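Local atomic coordinates of aerobactin synthase IucA (Klebsiella pneumoniae subsp. pneumoniae, PDB entry 5JM8), a protein that probably catalyses the ATP-dependent condensation of citrate with acetylated hydroxylysine during biosynthesis of the siderophore aerobactin, without a nonribosomal peptide synthetase. Residues Val297-Ala307 against Arg323-Ala331. Residues are numbered along the deposited sequence; the frame is centred on the assembly and turned at random.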
loop_
_atom_site.group_PDB
_atom_site.type_symbol
_atom_site.label_atom_id
_atom_site.label_comp_id
_atom_site.label_asym_id
_atom_site.label_seq_id
_atom_site.Cartn_x
_atom_site.Cartn_y
_atom_site.Cartn_z
ATOM N N VAL A 297 17.565 32.185 -8.309
ATOM C CA VAL A 297 16.882 31.604 -7.158
ATOM C C VAL A 297 16.049 32.658 -6.431
ATOM O O VAL A 297 15.141 32.321 -5.672
ATOM C CB VAL A 297 17.879 30.943 -6.171
ATOM C CG1 VAL A 297 18.606 29.788 -6.849
ATOM C CG2 VAL A 297 18.875 31.952 -5.626
ATOM N N LYS A 298 16.350 33.930 -6.675
ATOM C CA LYS A 298 15.554 35.023 -6.118
ATOM C C LYS A 298 14.208 35.128 -6.830
ATOM O O LYS A 298 13.225 35.585 -6.247
ATOM C CB LYS A 298 16.307 36.352 -6.224
ATOM C CG LYS A 298 17.485 36.479 -5.275
ATOM C CD LYS A 298 17.042 36.908 -3.890
ATOM N N ARG A 299 14.174 34.708 -8.093
ATOM C CA ARG A 299 12.936 34.686 -8.866
ATOM C C ARG A 299 11.904 33.771 -8.229
ATOM O O ARG A 299 10.713 34.080 -8.211
ATOM C CB ARG A 299 13.195 34.222 -10.298
ATOM C CG ARG A 299 14.014 35.175 -11.134
ATOM C CD ARG A 299 14.156 34.647 -12.550
ATOM N NE ARG A 299 14.899 35.555 -13.417
ATOM C CZ ARG A 299 15.259 35.264 -14.663
ATOM N NH1 ARG A 299 14.948 34.087 -15.187
ATOM N NH2 ARG A 299 15.934 36.147 -15.387
ATOM N N GLY A 300 12.370 32.634 -7.721
ATOM C CA GLY A 300 11.501 31.682 -7.057
ATOM C C GLY A 300 10.955 32.265 -5.771
ATOM O O GLY A 300 9.771 32.126 -5.467
ATOM N N MET A 301 11.829 32.919 -5.015
ATOM C CA MET A 301 11.430 33.590 -3.784
ATOM C C MET A 301 10.412 34.679 -4.092
ATOM O O MET A 301 9.401 34.817 -3.404
ATOM C CB MET A 301 12.644 34.199 -3.078
ATOM C CG MET A 301 13.676 33.190 -2.594
ATOM S SD MET A 301 13.038 32.000 -1.401
ATOM C CE MET A 301 12.451 33.071 -0.092
ATOM N N ARG A 302 10.698 35.450 -5.136
ATOM C CA ARG A 302 9.838 36.548 -5.561
ATOM C C ARG A 302 8.425 36.059 -5.856
ATOM O O ARG A 302 7.442 36.651 -5.408
ATOM C CB ARG A 302 10.432 37.227 -6.798
ATOM C CG ARG A 302 9.613 38.387 -7.343
ATOM C CD ARG A 302 10.370 39.144 -8.421
ATOM N NE ARG A 302 11.648 39.651 -7.925
ATOM C CZ ARG A 302 12.846 39.271 -8.365
ATOM N NH1 ARG A 302 12.969 38.383 -9.345
ATOM N NH2 ARG A 302 13.936 39.800 -7.826
ATOM N N LEU A 303 8.333 34.968 -6.607
ATOM C CA LEU A 303 7.047 34.374 -6.943
ATOM C C LEU A 303 6.389 33.769 -5.705
ATOM O O LEU A 303 5.168 33.804 -5.560
ATOM C CB LEU A 303 7.224 33.308 -8.030
ATOM C CG LEU A 303 5.959 32.636 -8.572
ATOM C CD1 LEU A 303 5.033 33.652 -9.226
ATOM C CD2 LEU A 303 6.323 31.534 -9.556
ATOM N N ALA A 304 7.206 33.219 -4.810
ATOM C CA ALA A 304 6.695 32.582 -3.601
ATOM C C ALA A 304 6.104 33.608 -2.636
ATOM O O ALA A 304 5.056 33.372 -2.036
ATOM C CB ALA A 304 7.796 31.790 -2.920
ATOM N N ARG A 305 6.785 34.740 -2.478
ATOM C CA ARG A 305 6.282 35.827 -1.641
ATOM C C ARG A 305 5.032 36.440 -2.258
ATOM O O ARG A 305 4.119 36.868 -1.552
ATOM C CB ARG A 305 7.347 36.906 -1.453
ATOM C CG ARG A 305 8.537 36.467 -0.633
ATOM C CD ARG A 305 9.511 37.607 -0.429
ATOM N NE ARG A 305 10.686 37.182 0.323
ATOM C CZ ARG A 305 10.725 37.068 1.645
ATOM N NH1 ARG A 305 9.649 37.343 2.375
ATOM N NH2 ARG A 305 11.843 36.674 2.240
ATOM N N LEU A 306 5.005 36.479 -3.584
ATOM C CA LEU A 306 3.856 36.994 -4.313
ATOM C C LEU A 306 2.667 36.050 -4.178
ATOM O O LEU A 306 1.515 36.469 -4.299
ATOM C CB LEU A 306 4.215 37.195 -5.786
ATOM C CG LEU A 306 3.221 37.963 -6.661
ATOM C CD1 LEU A 306 2.968 39.364 -6.118
ATOM C CD2 LEU A 306 3.732 38.030 -8.093
ATOM N N ALA A 307 2.947 34.776 -3.918
ATOM C CA ALA A 307 1.894 33.772 -3.809
ATOM C C ALA A 307 1.148 33.863 -2.481
ATOM O O ALA A 307 0.168 33.147 -2.264
ATOM C CB ALA A 307 2.473 32.381 -3.989
ATOM N N ARG A 323 -1.917 24.446 -9.936
ATOM C CA ARG A 323 -0.916 24.709 -8.902
ATOM C C ARG A 323 0.403 25.156 -9.513
ATOM O O ARG A 323 0.729 24.803 -10.644
ATOM C CB ARG A 323 -0.665 23.465 -8.039
ATOM C CG ARG A 323 -1.876 22.924 -7.294
ATOM C CD ARG A 323 -2.496 23.939 -6.342
ATOM N NE ARG A 323 -1.605 24.346 -5.255
ATOM C CZ ARG A 323 -1.442 23.671 -4.120
ATOM N NH1 ARG A 323 -2.089 22.534 -3.914
ATOM N NH2 ARG A 323 -0.619 24.127 -3.187
ATOM N N VAL A 324 1.150 25.946 -8.750
ATOM C CA VAL A 324 2.551 26.210 -9.041
ATOM C C VAL A 324 3.380 25.607 -7.909
ATOM O O VAL A 324 3.075 25.819 -6.735
ATOM C CB VAL A 324 2.840 27.725 -9.176
ATOM C CG1 VAL A 324 4.331 27.979 -9.350
ATOM C CG2 VAL A 324 2.071 28.308 -10.347
ATOM N N MET A 325 4.406 24.836 -8.263
ATOM C CA MET A 325 5.348 24.318 -7.274
ATOM C C MET A 325 6.316 25.421 -6.864
ATOM O O MET A 325 7.284 25.707 -7.569
ATOM C CB MET A 325 6.119 23.117 -7.823
ATOM C CG MET A 325 5.336 21.817 -7.812
ATOM S SD MET A 325 6.226 20.477 -8.623
ATOM C CE MET A 325 5.236 19.063 -8.141
ATOM N N GLN A 326 6.041 26.039 -5.720
ATOM C CA GLN A 326 6.801 27.197 -5.266
ATOM C C GLN A 326 8.197 26.821 -4.803
ATOM O O GLN A 326 8.376 25.900 -4.005
ATOM C CB GLN A 326 6.064 27.906 -4.129
ATOM C CG GLN A 326 4.708 28.471 -4.513
ATOM C CD GLN A 326 4.800 29.566 -5.558
ATOM O OE1 GLN A 326 5.864 30.146 -5.776
ATOM N NE2 GLN A 326 3.683 29.850 -6.213
ATOM N N GLU A 327 9.182 27.553 -5.314
ATOM C CA GLU A 327 10.559 27.422 -4.867
ATOM C C GLU A 327 10.831 28.482 -3.802
ATOM O O GLU A 327 11.508 29.479 -4.059
ATOM C CB GLU A 327 11.517 27.561 -6.050
ATOM C CG GLU A 327 11.257 26.549 -7.156
ATOM C CD GLU A 327 12.016 26.857 -8.432
ATOM O OE1 GLU A 327 12.972 27.661 -8.381
ATOM O OE2 GLU A 327 11.646 26.302 -9.490
ATOM N N ASP A 328 10.297 28.249 -2.605
ATOM C CA ASP A 328 10.265 29.262 -1.553
ATOM C C ASP A 328 11.444 29.151 -0.591
ATOM O O ASP A 328 11.362 29.590 0.556
ATOM C CB ASP A 328 8.950 29.162 -0.768
ATOM C CG ASP A 328 8.711 27.777 -0.190
ATOM O OD1 ASP A 328 9.663 26.970 -0.143
ATOM O OD2 ASP A 328 7.567 27.494 0.225
ATOM N N GLY A 329 12.539 28.559 -1.058
ATOM C CA GLY A 329 13.729 28.422 -0.239
ATOM C C GLY A 329 14.953 28.067 -1.054
ATOM O O GLY A 329 14.860 27.359 -2.057
ATOM N N TRP A 330 16.104 28.568 -0.625
ATOM C CA TRP A 330 17.366 28.262 -1.285
ATOM C C TRP A 330 18.523 28.453 -0.323
ATOM O O TRP A 330 18.403 29.154 0.681
ATOM C CB TRP A 330 17.570 29.143 -2.518
ATOM C CG TRP A 330 17.730 30.604 -2.207
ATOM C CD1 TRP A 330 16.748 31.549 -2.186
ATOM C CD2 TRP A 330 18.949 31.286 -1.880
ATOM N NE1 TRP A 330 17.276 32.776 -1.863
ATOM C CE2 TRP A 330 18.625 32.641 -1.671
ATOM C CE3 TRP A 330 20.281 30.883 -1.743
ATOM C CZ2 TRP A 330 19.583 33.595 -1.332
ATOM C CZ3 TRP A 330 21.230 31.831 -1.407
ATOM C CH2 TRP A 330 20.877 33.171 -1.206
ATOM N N ALA A 331 19.647 27.827 -0.639
ATOM C CA ALA A 331 20.826 27.945 0.195
ATOM C C ALA A 331 22.082 27.714 -0.630
ATOM O O ALA A 331 22.019 27.222 -1.756
ATOM C CB ALA A 331 20.754 26.960 1.348
#
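OE2 of E327, whose backbone packs on G300, is gripped by a salt bridge from R349 and a hydrogen bond from the backbone N of C448, next to the magnesium ligand D447. Glycine suits position 300 because, lacking a side chain, it lets E327 O come within 3.3 Å of G300 C. One turn on, the small A304 brings its CB to 3.6 Å from CB of D328, whose carboxylate turns to R201. Q326, bent at chi2 (-64°), folds its amide along the helix: OE1 rests 3.4 Å from A304 CA with no hydrogen bond to the helix, and NE2 lies against the methyl of A307. Back beside G300, the flexible M301 sets its SD 3.4 Å from D328 C and its CG at the W330 ring edge in plane, 3.5 Å from CD1. The beta-branched V297 instead sets a methyl over the ring face; CG2 stands 3.8 Å from the centroid of the five-membered ring, a CH-pi contact only 10° off the normal. The helical segment 297-306 thus runs nearly antiparallel (155°) to strand 329-331, while the loop between strands 322-324 and 329-334 brings the side chain of E327 to about 5 Å from the bound ATP, at the nucleotide site of this IucA/IucC-family synthetase.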